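Local coordinates for protein lactococcus lactis MG1363 DpsA (Lactococcus lactis, PDB 1ZS3) that probably protects DNA under oxidative stress as a member of the Dps family, assembling into a twelve-subunit particle with an N-terminal helix required for DNA binding, at residues A[66-71]-A[123-128]; A[28-33]-A[129-134]; A[117-122]-A[160-165]. All coordinates share one frame; numbering follows the deposited sequence.

Followed from the N terminus, the chain passes helix 5-23 and enters helix 27-51, whose first turns hold segment 28-33. Segment 66-71 comes next, on helix 55-81. Helix 111-138 then supplies three consecutive segments, 117-122, 123-128 and 129-134, one to each contact. At 123-128 the chain returns to helix 55-81 and closes interaction 1; at 129-134 it returns to helix 27-51 and closes interaction 2, the widest loop, inside which interaction 1 is nested. Interaction 3 opens at 117-122 and closes at 160-165 on helix 142-165, so it crosses both others. Through helix 111-138 the three contacts tie together all four long helices of the bundle.

Interaction 1 of 3, residues A[66-71]-A[123-128]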
ATOM      1  N   GLN A  66       3.763 -23.537  -5.772  1.00 43.56           N
ATOM      2  CA  GLN A  66       4.652 -22.456  -5.350  1.00 44.72           C
ATOM      3  C   GLN A  66       5.106 -22.590  -3.904  1.00 43.62           C
ATOM      4  O   GLN A  66       6.218 -22.169  -3.557  1.00 43.71           O
ATOM      5  CB  GLN A  66       3.990 -21.072  -5.591  1.00 45.61           C
ATOM      6  CG  GLN A  66       5.028 -20.074  -6.137  1.00 50.59           C
ATOM      7  CD  GLN A  66       5.105 -18.720  -5.352  1.00 56.01           C
ATOM      8  OE1 GLN A  66       6.222 -18.219  -5.075  1.00 57.67           O
ATOM      9  NE2 GLN A  66       3.914 -18.155  -5.034  1.00 55.35           N
ATOM     10  N   ARG A  67       4.263 -23.206  -3.073  1.00 41.94           N
ATOM     11  CA  ARG A  67       4.601 -23.388  -1.690  1.00 42.47           C
ATOM     12  C   ARG A  67       5.626 -24.504  -1.533  1.00 41.46           C
ATOM     13  O   ARG A  67       6.457 -24.461  -0.613  1.00 42.06           O
ATOM     14  CB  ARG A  67       3.357 -23.706  -0.842  1.00 43.14           C
ATOM     15  CG  ARG A  67       2.242 -22.649  -0.848  1.00 47.02           C
ATOM     16  CD  ARG A  67       2.534 -21.345  -0.106  1.00 49.46           C
ATOM     17  NE  ARG A  67       2.134 -21.510   1.287  1.00 52.83           N
ATOM     18  CZ  ARG A  67       2.967 -21.594   2.333  1.00 55.34           C
ATOM     19  NH1 ARG A  67       2.460 -21.779   3.559  1.00 56.15           N
ATOM     20  NH2 ARG A  67       4.285 -21.474   2.176  1.00 55.39           N
ATOM     21  N   GLU A  68       5.540 -25.520  -2.386  1.00 39.63           N
ATOM     22  CA  GLU A  68       6.465 -26.657  -2.306  1.00 38.62           C
ATOM     23  C   GLU A  68       7.861 -26.197  -2.730  1.00 37.71           C
ATOM     24  O   GLU A  68       8.833 -26.593  -2.120  1.00 37.90           O
ATOM     25  CB  GLU A  68       5.946 -27.842  -3.125  1.00 38.98           C
ATOM     26  CG  GLU A  68       4.623 -28.459  -2.615  1.00 38.86           C
ATOM     27  CD  GLU A  68       4.753 -29.560  -1.572  1.00 40.09           C
ATOM     28  OE1 GLU A  68       4.912 -30.728  -1.968  1.00 41.66           O
ATOM     29  OE2 GLU A  68       4.651 -29.286  -0.355  1.00 42.66           O
ATOM     30  N   VAL A  69       7.969 -25.320  -3.709  1.00 36.78           N
ATOM     31  CA  VAL A  69       9.241 -24.715  -4.066  1.00 36.13           C
ATOM     32  C   VAL A  69       9.745 -23.761  -2.981  1.00 37.39           C
ATOM     33  O   VAL A  69      10.942 -23.589  -2.820  1.00 37.66           O
ATOM     34  CB  VAL A  69       9.079 -23.929  -5.358  1.00 35.76           C
ATOM     35  CG1 VAL A  69      10.337 -23.085  -5.698  1.00 35.72           C
ATOM     36  CG2 VAL A  69       8.718 -24.860  -6.499  1.00 35.98           C
ATOM     37  N   GLU A  70       8.822 -23.102  -2.308  1.00 38.63           N
ATOM     38  CA  GLU A  70       9.131 -22.190  -1.238  1.00 39.43           C
ATOM     39  C   GLU A  70       9.777 -22.914  -0.069  1.00 38.92           C
ATOM     40  O   GLU A  70      10.690 -22.385   0.570  1.00 37.95           O
ATOM     41  CB  GLU A  70       7.871 -21.500  -0.759  1.00 40.63           C
ATOM     42  CG  GLU A  70       7.746 -20.018  -1.114  1.00 45.15           C
ATOM     43  CD  GLU A  70       6.361 -19.451  -0.749  1.00 48.98           C
ATOM     44  OE1 GLU A  70       6.015 -19.382   0.474  1.00 52.24           O
ATOM     45  OE2 GLU A  70       5.612 -19.092  -1.683  1.00 49.17           O
ATOM     46  N   TYR A  71       9.257 -24.095   0.237  1.00 38.42           N
ATOM     47  CA  TYR A  71       9.774 -24.929   1.293  1.00 39.10           C
ATOM     48  C   TYR A  71      11.078 -25.580   0.821  1.00 39.41           C
ATOM     49  O   TYR A  71      11.958 -25.851   1.631  1.00 39.74           O
ATOM     50  CB  TYR A  71       8.733 -25.990   1.718  1.00 39.33           C
ATOM     51  CG  TYR A  71       7.730 -25.444   2.695  1.00 39.97           C
ATOM     52  CD1 TYR A  71       8.147 -24.947   3.900  1.00 39.64           C
ATOM     53  CD2 TYR A  71       6.371 -25.394   2.396  1.00 39.83           C
ATOM     54  CE1 TYR A  71       7.268 -24.429   4.785  1.00 40.10           C
ATOM     55  CE2 TYR A  71       5.472 -24.867   3.294  1.00 39.13           C
ATOM     56  CZ  TYR A  71       5.942 -24.371   4.484  1.00 39.32           C
ATOM     57  OH  TYR A  71       5.117 -23.817   5.432  1.00 42.01           O
ATOM     58  N   GLN A 123       0.140 -37.693   2.263  1.00 44.89           N
ATOM     59  CA  GLN A 123       0.126 -38.571   3.434  1.00 46.05           C
ATOM     60  C   GLN A 123       1.447 -39.275   3.407  1.00 46.57           C
ATOM     61  O   GLN A 123       2.017 -39.551   4.439  1.00 47.42           O
ATOM     62  CB  GLN A 123      -0.996 -39.611   3.333  1.00 46.57           C
ATOM     63  CG  GLN A 123      -2.033 -39.639   4.478  1.00 48.45           C
ATOM     64  CD  GLN A 123      -3.429 -40.193   4.075  1.00 50.02           C
ATOM     65  OE1 GLN A 123      -4.274 -40.454   4.954  1.00 49.81           O
ATOM     66  NE2 GLN A 123      -3.671 -40.345   2.772  1.00 51.15           N
ATOM     67  N   ALA A 124       1.938 -39.525   2.186  1.00 46.99           N
ATOM     68  CA  ALA A 124       3.213 -40.248   1.990  1.00 47.12           C
ATOM     69  C   ALA A 124       4.367 -39.362   2.305  1.00 47.15           C
ATOM     70  O   ALA A 124       5.314 -39.821   2.921  1.00 48.26           O
ATOM     71  CB  ALA A 124       3.343 -40.827   0.573  1.00 46.92           C
ATOM     72  N   GLN A 125       4.323 -38.076   1.946  1.00 47.25           N
ATOM     73  CA  GLN A 125       5.429 -37.176   2.287  1.00 46.92           C
ATOM     74  C   GLN A 125       5.616 -37.103   3.814  1.00 46.87           C
ATOM     75  O   GLN A 125       6.754 -36.884   4.276  1.00 45.38           O
ATOM     76  CB  GLN A 125       5.231 -35.727   1.790  1.00 46.81           C
ATOM     77  CG  GLN A 125       4.984 -35.561   0.286  1.00 45.14           C
ATOM     78  CD  GLN A 125       5.089 -34.137  -0.136  1.00 44.16           C
ATOM     79  OE1 GLN A 125       5.789 -33.363   0.488  1.00 43.81           O
ATOM     80  NE2 GLN A 125       4.367 -33.769  -1.179  1.00 44.79           N
ATOM     81  N   ASN A 126       4.526 -37.330   4.575  1.00 47.57           N
ATOM     82  CA  ASN A 126       4.550 -37.169   6.056  1.00 49.44           C
ATOM     83  C   ASN A 126       5.326 -38.235   6.809  1.00 50.63           C
ATOM     84  O   ASN A 126       5.853 -37.937   7.859  1.00 50.85           O
ATOM     85  CB  ASN A 126       3.147 -37.037   6.672  1.00 49.58           C
ATOM     86  CG  ASN A 126       2.622 -35.575   6.638  1.00 49.80           C
ATOM     87  OD1 ASN A 126       3.347 -34.636   6.277  1.00 49.69           O
ATOM     88  ND2 ASN A 126       1.362 -35.394   7.003  1.00 48.06           N
ATOM     89  N   MET A 127       5.373 -39.464   6.292  1.00 52.36           N
ATOM     90  CA  MET A 127       6.168 -40.545   6.922  1.00 53.58           C
ATOM     91  C   MET A 127       7.632 -40.148   7.052  1.00 52.53           C
ATOM     92  O   MET A 127       8.251 -40.475   8.058  1.00 53.06           O
ATOM     93  CB  MET A 127       6.096 -41.854   6.103  1.00 55.03           C
ATOM     94  CG  MET A 127       4.770 -42.652   6.193  1.00 58.01           C
ATOM     95  SD  MET A 127       4.506 -43.643   4.661  1.00 64.29           S
ATOM     96  CE  MET A 127       2.619 -43.347   4.248  1.00 63.35           C
ATOM     97  N   PHE A 128       8.156 -39.433   6.056  1.00 50.59           N
ATOM     98  CA  PHE A 128       9.541 -38.998   6.010  1.00 50.01           C
ATOM     99  C   PHE A 128       9.834 -37.693   6.769  1.00 49.06           C
ATOM    100  O   PHE A 128      10.956 -37.504   7.245  1.00 47.95           O
ATOM    101  CB  PHE A 128       9.953 -38.822   4.553  1.00 50.33           C
ATOM    102  CG  PHE A 128       9.940 -40.086   3.753  1.00 52.83           C
ATOM    103  CD1 PHE A 128       8.743 -40.681   3.369  1.00 53.79           C
ATOM    104  CD2 PHE A 128      11.138 -40.705   3.390  1.00 53.88           C
ATOM    105  CE1 PHE A 128       8.738 -41.850   2.630  1.00 53.83           C
ATOM    106  CE2 PHE A 128      11.125 -41.868   2.653  1.00 53.93           C
ATOM    107  CZ  PHE A 128       9.924 -42.441   2.266  1.00 54.18           C
TER
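The side-chain nitrogen NE2 of Q125 is gripped by two carboxylates, that of E68 on helix 55-81 and that of E41 on helix 27-51. Between Q125 NE2 and E68 OE1 the distance is 3.2 Å, and the hydrogen bond is fairly straight, with an N-H...O angle of 166°. The acceptor lies almost in the amide plane, and OE1 is met on its syn side, slightly out of the carboxylate plane; the two flat groups are twisted 45° against each other.

The helices stand well apart here, the CA atoms of E68 and Q125 being 11.5 Å from each other, so two long side chains must bridge the interval from opposite directions. Q125 does so by running extended beyond CG (chi2 -168°), whereas E68 bends at chi2. Both residues are buried, with L38 packed against the two of them. A primary amide suits the place because its NH2 group carries two hydrogens, enough for two acid acceptors. A leucine here would probably leave the carboxylates of E41 and the buried E68 without their shared donor and set the E68 carboxylate freer to turn.

Farther out on the same turns, N126 OD1 accepts a hydrogen bond from N155 ND2, and R67 makes a cation-pi contact with Y154, so both helices also lean on helix 142-165. A polar bridge of this kind, reaching across the middle of the chain between helices whose backbones do not touch, belongs to the interior of the ferritin-like four-helix bundle on which Dps subunits are built.

Interaction 2 of 3, residues A[28-33]-A[129-134]; sequences GAMLGH and ITRAIK
M30 and L31 of helix 27-51 straddle the small side chain of A132 on helix 111-138. L31 reaches it with a branch tip, CD2 lying 3.5 Å from A132 CB, while M30 presents its CG methylene, 4.0 Å from the same CB and 3.9 Å from the backbone N of A132. Beyond CG the methionine turns away from the alanine: with CG anti to the backbone N (chi1 -167°) and bends at chi2 and chi3, its methyl settles on the aliphatic part of R131, M30 CE being 3.8 Å from R131 CD. The two long chains cross at about a right angle. Flexible and unbranched at CB, methionine can fold round a neighbour in this way, and R131, an exposed residue, offers it methylenes.

Alanine is the residue that lets the backbones close up. The CA atoms of M30 and A132 are 5.8 Å apart, and the short helical segments approach to 8.9 Å between axes, running nearly antiparallel at 159°.

A second layer surrounds the contact. F128 holds R131 in a cation-pi contact and receives H33 edge-to-face. L31 also packs on L144 and V148 of helix 142-165, which I133 joins from helix 111-138 by touching V148; that isoleucine meets F142 of a neighbouring subunit too, so the contact lies among three helices of its own bundle and close to the next chain.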
ATOM      1  N   GLY A  28      19.968 -34.719   7.662  1.00 49.57           N
ATOM      2  CA  GLY A  28      20.191 -34.255   6.285  1.00 48.37           C
ATOM      3  C   GLY A  28      19.960 -35.321   5.243  1.00 48.01           C
ATOM      4  O   GLY A  28      19.605 -35.054   4.099  1.00 47.73           O
ATOM      5  N   ALA A  29      20.198 -36.570   5.615  1.00 47.79           N
ATOM      6  CA  ALA A  29      19.994 -37.697   4.680  1.00 47.73           C
ATOM      7  C   ALA A  29      18.491 -37.878   4.497  1.00 46.47           C
ATOM      8  O   ALA A  29      17.992 -37.857   3.366  1.00 46.71           O
ATOM      9  CB  ALA A  29      20.592 -38.992   5.272  1.00 47.71           C
ATOM     10  N   MET A  30      17.784 -38.050   5.624  1.00 45.01           N
ATOM     11  CA  MET A  30      16.336 -38.141   5.608  1.00 44.36           C
ATOM     12  C   MET A  30      15.634 -37.008   4.838  1.00 43.97           C
ATOM     13  O   MET A  30      14.662 -37.258   4.133  1.00 42.97           O
ATOM     14  CB  MET A  30      15.821 -38.192   7.036  1.00 44.76           C
ATOM     15  CG  MET A  30      14.375 -38.585   7.160  1.00 46.84           C
ATOM     16  SD  MET A  30      14.070 -40.170   6.299  1.00 49.91           S
ATOM     17  CE  MET A  30      14.530 -41.298   7.684  1.00 48.33           C
ATOM     18  N   LEU A  31      16.140 -35.791   4.961  1.00 43.37           N
ATOM     19  CA  LEU A  31      15.583 -34.617   4.309  1.00 43.68           C
ATOM     20  C   LEU A  31      15.844 -34.572   2.822  1.00 43.77           C
ATOM     21  O   LEU A  31      15.252 -33.742   2.124  1.00 43.21           O
ATOM     22  CB  LEU A  31      16.121 -33.332   4.931  1.00 43.97           C
ATOM     23  CG  LEU A  31      15.576 -33.004   6.315  1.00 43.04           C
ATOM     24  CD1 LEU A  31      16.407 -31.923   6.996  1.00 42.45           C
ATOM     25  CD2 LEU A  31      14.115 -32.610   6.223  1.00 42.53           C
ATOM     26  N   GLY A  32      16.757 -35.430   2.351  1.00 43.81           N
ATOM     27  CA  GLY A  32      17.028 -35.624   0.937  1.00 43.76           C
ATOM     28  C   GLY A  32      15.873 -36.279   0.244  1.00 44.27           C
ATOM     29  O   GLY A  32      15.658 -36.041  -0.947  1.00 43.99           O
ATOM     30  N   HIS A  33      15.158 -37.104   0.993  1.00 44.51           N
ATOM     31  CA  HIS A  33      13.941 -37.687   0.532  1.00 45.78           C
ATOM     32  C   HIS A  33      12.782 -36.661   0.586  1.00 45.83           C
ATOM     33  O   HIS A  33      11.844 -36.684  -0.235  1.00 45.50           O
ATOM     34  CB  HIS A  33      13.615 -38.842   1.433  1.00 46.75           C
ATOM     35  CG  HIS A  33      14.473 -40.082   1.254  1.00 50.60           C
ATOM     36  ND1 HIS A  33      14.773 -40.685  -0.021  1.00 52.11           N
ATOM     37  CD2 HIS A  33      14.981 -40.919   2.196  1.00 51.56           C
ATOM     38  CE1 HIS A  33      15.498 -41.776   0.185  1.00 52.00           C
ATOM     39  NE2 HIS A  33      15.586 -41.980   1.500  1.00 51.69           N
ATOM     40  N   ILE A 129       8.856 -36.776   6.785  1.00 47.97           N
ATOM     41  CA  ILE A 129       8.998 -35.475   7.437  1.00 46.25           C
ATOM     42  C   ILE A 129       9.026 -35.722   8.925  1.00 45.40           C
ATOM     43  O   ILE A 129       9.889 -35.208   9.606  1.00 43.77           O
ATOM     44  CB  ILE A 129       7.827 -34.559   6.970  1.00 45.89           C
ATOM     45  CG1 ILE A 129       8.140 -33.993   5.576  1.00 46.81           C
ATOM     46  CG2 ILE A 129       7.557 -33.478   7.931  1.00 44.43           C
ATOM     47  CD1 ILE A 129       6.920 -33.540   4.750  1.00 47.24           C
ATOM     48  N   THR A 130       8.047 -36.495   9.377  1.00 45.22           N
ATOM     49  CA  THR A 130       7.942 -36.959  10.758  1.00 45.57           C
ATOM     50  C   THR A 130       9.293 -37.384  11.325  1.00 46.84           C
ATOM     51  O   THR A 130       9.689 -36.943  12.404  1.00 47.16           O
ATOM     52  CB  THR A 130       6.890 -38.077  10.834  1.00 45.49           C
ATOM     53  OG1 THR A 130       5.603 -37.489  11.090  1.00 45.32           O
ATOM     54  CG2 THR A 130       7.095 -39.011  11.998  1.00 46.09           C
ATOM     55  N   ARG A 131       9.987 -38.219  10.571  1.00 47.79           N
ATOM     56  CA  ARG A 131      11.271 -38.753  10.964  1.00 48.31           C
ATOM     57  C   ARG A 131      12.316 -37.656  10.971  1.00 46.39           C
ATOM     58  O   ARG A 131      13.128 -37.592  11.877  1.00 46.46           O
ATOM     59  CB  ARG A 131      11.684 -39.911  10.030  1.00 50.09           C
ATOM     60  CG  ARG A 131      10.887 -41.203  10.271  1.00 54.49           C
ATOM     61  CD  ARG A 131      11.472 -42.469   9.598  1.00 59.58           C
ATOM     62  NE  ARG A 131      10.666 -42.883   8.434  1.00 63.83           N
ATOM     63  CZ  ARG A 131      11.003 -43.853   7.569  1.00 66.90           C
ATOM     64  NH1 ARG A 131      10.177 -44.141   6.557  1.00 66.71           N
ATOM     65  NH2 ARG A 131      12.160 -44.516   7.706  1.00 68.46           N
ATOM     66  N   ALA A 132      12.309 -36.781   9.970  1.00 44.21           N
ATOM     67  CA  ALA A 132      13.297 -35.728   9.909  1.00 43.51           C
ATOM     68  C   ALA A 132      13.133 -34.708  11.092  1.00 43.32           C
ATOM     69  O   ALA A 132      14.100 -34.096  11.536  1.00 42.48           O
ATOM     70  CB  ALA A 132      13.234 -35.024   8.593  1.00 43.33           C
ATOM     71  N   ILE A 133      11.915 -34.531  11.606  1.00 43.38           N
ATOM     72  CA  ILE A 133      11.695 -33.690  12.760  1.00 43.09           C
ATOM     73  C   ILE A 133      12.428 -34.303  13.892  1.00 44.13           C
ATOM     74  O   ILE A 133      13.224 -33.622  14.518  1.00 44.73           O
ATOM     75  CB  ILE A 133      10.211 -33.556  13.080  1.00 43.35           C
ATOM     76  CG1 ILE A 133       9.555 -32.729  11.966  1.00 42.32           C
ATOM     77  CG2 ILE A 133       9.981 -32.992  14.504  1.00 41.08           C
ATOM     78  CD1 ILE A 133       8.076 -32.781  11.970  1.00 43.39           C
ATOM     79  N   LYS A 134      12.138 -35.580  14.180  1.00 44.89           N
ATOM     80  CA  LYS A 134      12.706 -36.272  15.335  1.00 45.35           C
ATOM     81  C   LYS A 134      14.238 -36.301  15.284  1.00 45.86           C
ATOM     82  O   LYS A 134      14.889 -36.110  16.309  1.00 45.24           O
ATOM     83  CB  LYS A 134      12.173 -37.700  15.449  1.00 45.68           C
ATOM     84  CG  LYS A 134      10.671 -37.841  15.740  1.00 46.77           C
ATOM     85  CD  LYS A 134      10.298 -39.323  15.871  1.00 48.29           C
ATOM     86  CE  LYS A 134       8.788 -39.580  15.884  1.00 49.74           C
ATOM     87  NZ  LYS A 134       8.386 -40.713  14.926  1.00 51.41           N
TER

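Interaction 3 of 3, residues A[117-122]-A[160-165]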
ATOM      1  N   SER A 117      -5.221 -38.366  -5.653  1.00 47.49           N
ATOM      2  CA  SER A 117      -3.837 -38.749  -5.781  1.00 46.57           C
ATOM      3  C   SER A 117      -2.924 -37.863  -4.963  1.00 46.01           C
ATOM      4  O   SER A 117      -1.877 -38.336  -4.494  1.00 47.18           O
ATOM      5  CB  SER A 117      -3.433 -38.710  -7.232  1.00 46.70           C
ATOM      6  OG  SER A 117      -3.000 -37.423  -7.607  1.00 46.73           O
ATOM      7  N   PHE A 118      -3.315 -36.599  -4.763  1.00 44.11           N
ATOM      8  CA  PHE A 118      -2.511 -35.690  -3.969  1.00 41.19           C
ATOM      9  C   PHE A 118      -2.718 -35.907  -2.505  1.00 40.23           C
ATOM     10  O   PHE A 118      -1.808 -35.623  -1.755  1.00 38.14           O
ATOM     11  CB  PHE A 118      -2.790 -34.249  -4.354  1.00 40.21           C
ATOM     12  CG  PHE A 118      -2.190 -33.865  -5.662  1.00 37.81           C
ATOM     13  CD1 PHE A 118      -0.850 -34.003  -5.887  1.00 36.69           C
ATOM     14  CD2 PHE A 118      -2.978 -33.405  -6.681  1.00 36.89           C
ATOM     15  CE1 PHE A 118      -0.298 -33.644  -7.107  1.00 36.95           C
ATOM     16  CE2 PHE A 118      -2.440 -33.057  -7.898  1.00 37.09           C
ATOM     17  CZ  PHE A 118      -1.101 -33.186  -8.115  1.00 36.78           C
ATOM     18  N   ILE A 119      -3.859 -36.460  -2.112  1.00 40.49           N
ATOM     19  CA  ILE A 119      -4.099 -36.680  -0.673  1.00 41.57           C
ATOM     20  C   ILE A 119      -3.165 -37.768  -0.244  1.00 42.75           C
ATOM     21  O   ILE A 119      -2.546 -37.673   0.806  1.00 42.78           O
ATOM     22  CB  ILE A 119      -5.555 -37.094  -0.361  1.00 41.43           C
ATOM     23  CG1 ILE A 119      -6.483 -35.899  -0.587  1.00 41.58           C
ATOM     24  CG2 ILE A 119      -5.687 -37.589   1.073  1.00 42.02           C
ATOM     25  CD1 ILE A 119      -7.906 -36.264  -0.736  1.00 41.15           C
ATOM     26  N   VAL A 120      -3.073 -38.785  -1.091  1.00 43.92           N
ATOM     27  CA  VAL A 120      -2.202 -39.967  -0.888  1.00 44.08           C
ATOM     28  C   VAL A 120      -0.735 -39.571  -0.961  1.00 43.09           C
ATOM     29  O   VAL A 120       0.001 -39.790  -0.016  1.00 42.97           O
ATOM     30  CB  VAL A 120      -2.532 -41.108  -1.944  1.00 44.92           C
ATOM     31  CG1 VAL A 120      -1.467 -42.171  -1.981  1.00 44.17           C
ATOM     32  CG2 VAL A 120      -3.907 -41.727  -1.617  1.00 45.32           C
ATOM     33  N   ASP A 121      -0.311 -38.975  -2.072  1.00 42.42           N
ATOM     34  CA  ASP A 121       0.980 -38.310  -2.158  1.00 42.77           C
ATOM     35  C   ASP A 121       1.409 -37.607  -0.844  1.00 43.10           C
ATOM     36  O   ASP A 121       2.518 -37.837  -0.363  1.00 43.40           O
ATOM     37  CB  ASP A 121       0.930 -37.271  -3.285  1.00 43.07           C
ATOM     38  CG  ASP A 121       1.467 -37.785  -4.581  1.00 43.47           C
ATOM     39  OD1 ASP A 121       1.982 -37.020  -5.426  1.00 43.08           O
ATOM     40  OD2 ASP A 121       1.406 -38.974  -4.858  1.00 47.69           O
ATOM     41  N   PHE A 122       0.553 -36.739  -0.282  1.00 43.11           N
ATOM     42  CA  PHE A 122       0.923 -35.880   0.864  1.00 42.93           C
ATOM     43  C   PHE A 122       0.965 -36.662   2.146  1.00 43.50           C
ATOM     44  O   PHE A 122       1.729 -36.336   3.026  1.00 43.12           O
ATOM     45  CB  PHE A 122      -0.011 -34.671   0.985  1.00 42.45           C
ATOM     46  CG  PHE A 122       0.422 -33.506   0.165  1.00 41.62           C
ATOM     47  CD1 PHE A 122      -0.003 -33.356  -1.135  1.00 41.89           C
ATOM     48  CD2 PHE A 122       1.265 -32.566   0.681  1.00 43.64           C
ATOM     49  CE1 PHE A 122       0.415 -32.301  -1.904  1.00 41.41           C
ATOM     50  CE2 PHE A 122       1.685 -31.494  -0.098  1.00 43.66           C
ATOM     51  CZ  PHE A 122       1.258 -31.377  -1.392  1.00 42.27           C
ATOM     52  N   ARG A 160      -6.505 -31.890   4.382  1.00 39.85           N
ATOM     53  CA  ARG A 160      -7.853 -31.733   4.882  1.00 39.35           C
ATOM     54  C   ARG A 160      -8.596 -30.795   4.022  1.00 38.34           C
ATOM     55  O   ARG A 160      -9.783 -30.833   4.039  1.00 39.28           O
ATOM     56  CB  ARG A 160      -7.870 -31.240   6.312  1.00 39.72           C
ATOM     57  CG  ARG A 160      -9.295 -31.107   6.886  1.00 39.60           C
ATOM     58  CD  ARG A 160      -9.321 -30.887   8.401  1.00 39.92           C
ATOM     59  NE  ARG A 160      -8.694 -29.620   8.741  1.00 40.36           N
ATOM     60  CZ  ARG A 160      -9.349 -28.525   9.071  1.00 41.26           C
ATOM     61  NH1 ARG A 160     -10.667 -28.515   9.162  1.00 42.52           N
ATOM     62  NH2 ARG A 160      -8.674 -27.436   9.337  1.00 40.56           N
ATOM     63  N   ASN A 161      -7.911 -29.970   3.265  1.00 37.94           N
ATOM     64  CA  ASN A 161      -8.591 -29.033   2.331  1.00 38.68           C
ATOM     65  C   ASN A 161      -9.006 -29.772   1.091  1.00 39.07           C
ATOM     66  O   ASN A 161     -10.140 -29.609   0.644  1.00 38.63           O
ATOM     67  CB  ASN A 161      -7.676 -27.895   1.889  1.00 38.87           C
ATOM     68  CG  ASN A 161      -7.658 -26.714   2.854  1.00 38.97           C
ATOM     69  OD1 ASN A 161      -8.450 -26.625   3.819  1.00 37.02           O
ATOM     70  ND2 ASN A 161      -6.747 -25.790   2.587  1.00 40.73           N
ATOM     71  N   LEU A 162      -8.076 -30.521   0.497  1.00 39.56           N
ATOM     72  CA  LEU A 162      -8.397 -31.437  -0.613  1.00 39.73           C
ATOM     73  C   LEU A 162      -9.464 -32.478  -0.215  1.00 40.44           C
ATOM     74  O   LEU A 162     -10.380 -32.747  -0.989  1.00 40.22           O
ATOM     75  CB  LEU A 162      -7.132 -32.091  -1.145  1.00 39.81           C
ATOM     76  CG  LEU A 162      -6.003 -31.170  -1.633  1.00 39.44           C
ATOM     77  CD1 LEU A 162      -4.734 -31.968  -1.896  1.00 39.79           C
ATOM     78  CD2 LEU A 162      -6.393 -30.438  -2.902  1.00 38.36           C
ATOM     79  N   ALA A 163      -9.385 -33.056   0.984  1.00 40.83           N
ATOM     80  CA  ALA A 163     -10.390 -33.980   1.415  1.00 41.48           C
ATOM     81  C   ALA A 163     -11.758 -33.276   1.487  1.00 42.64           C
ATOM     82  O   ALA A 163     -12.716 -33.801   0.959  1.00 43.42           O
ATOM     83  CB  ALA A 163     -10.031 -34.574   2.719  1.00 41.38           C
ATOM     84  N   GLY A 164     -11.835 -32.077   2.080  1.00 43.32           N
ATOM     85  CA  GLY A 164     -13.079 -31.307   2.109  1.00 44.06           C
ATOM     86  C   GLY A 164     -13.630 -30.949   0.720  1.00 44.75           C
ATOM     87  O   GLY A 164     -14.841 -30.833   0.475  1.00 44.40           O
ATOM     88  N   ASP A 165     -12.735 -30.696  -0.222  1.00 45.67           N
ATOM     89  CA  ASP A 165     -13.110 -30.262  -1.560  1.00 47.28           C
ATOM     90  C   ASP A 165     -13.724 -31.414  -2.334  1.00 48.78           C
ATOM     91  O   ASP A 165     -14.348 -31.182  -3.342  1.00 49.71           O
ATOM     92  CB  ASP A 165     -11.884 -29.738  -2.318  1.00 47.68           C
ATOM     93  CG  ASP A 165     -12.224 -28.758  -3.392  1.00 47.82           C
ATOM     94  OD1 ASP A 165     -13.232 -28.064  -3.208  1.00 46.96           O
ATOM     95  OD2 ASP A 165     -11.558 -28.619  -4.442  1.00 50.51           O
TER
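I119 and L162 lie side by side, their chains running contrary ways, so that neither meets the other end on. Their closest atoms are near the roots of the side chains, I119 CG1 standing 3.9 Å from L162 CB. Past that point the isoleucine continues toward the next residue of helix 142-165: CG1 is anti to the carbonyl carbon (chi1 -70°) and the chain stays extended at chi2, which carries I119 CD1 over the backbone of A163, 3.9 Å from its N. The methyl of A163 is just close enough to join in, its CB 4.4 Å from I119 CD1. Alanine suits this place: with a methyl for its whole side chain, A163 lets the I119 tip come up to its backbone N.

L162 heads the other way and lays one branch against F118, its CD1 3.9 Å from F118 CB. Only the root of the phenylalanine is used here, since the ring swings away toward helix 27-51, where it packs on L45 and A48 and meets R44 in a cation-pi contact.

Helices 111-138 and 142-165 form an antiparallel pair of the ferritin-like four-helix bundle. Their segments here lie 9.5 Å apart between axes at 156°, a separation bridged mainly by I119 and L162, without any polar bond between the two segments. Leucine and isoleucine suit such an interval, being long enough to span it and wholly apolar in a buried setting.

L162 also touches Y60 of helix 55-81, whose hydroxyl receives a hydrogen bond from N161 ND2. R160, whose CB is directed away from segment 117-122, forms a salt bridge from NE to D81 OD1 of a neighbouring subunit, while N161 and D165 pack on P55 of another neighbouring subunit.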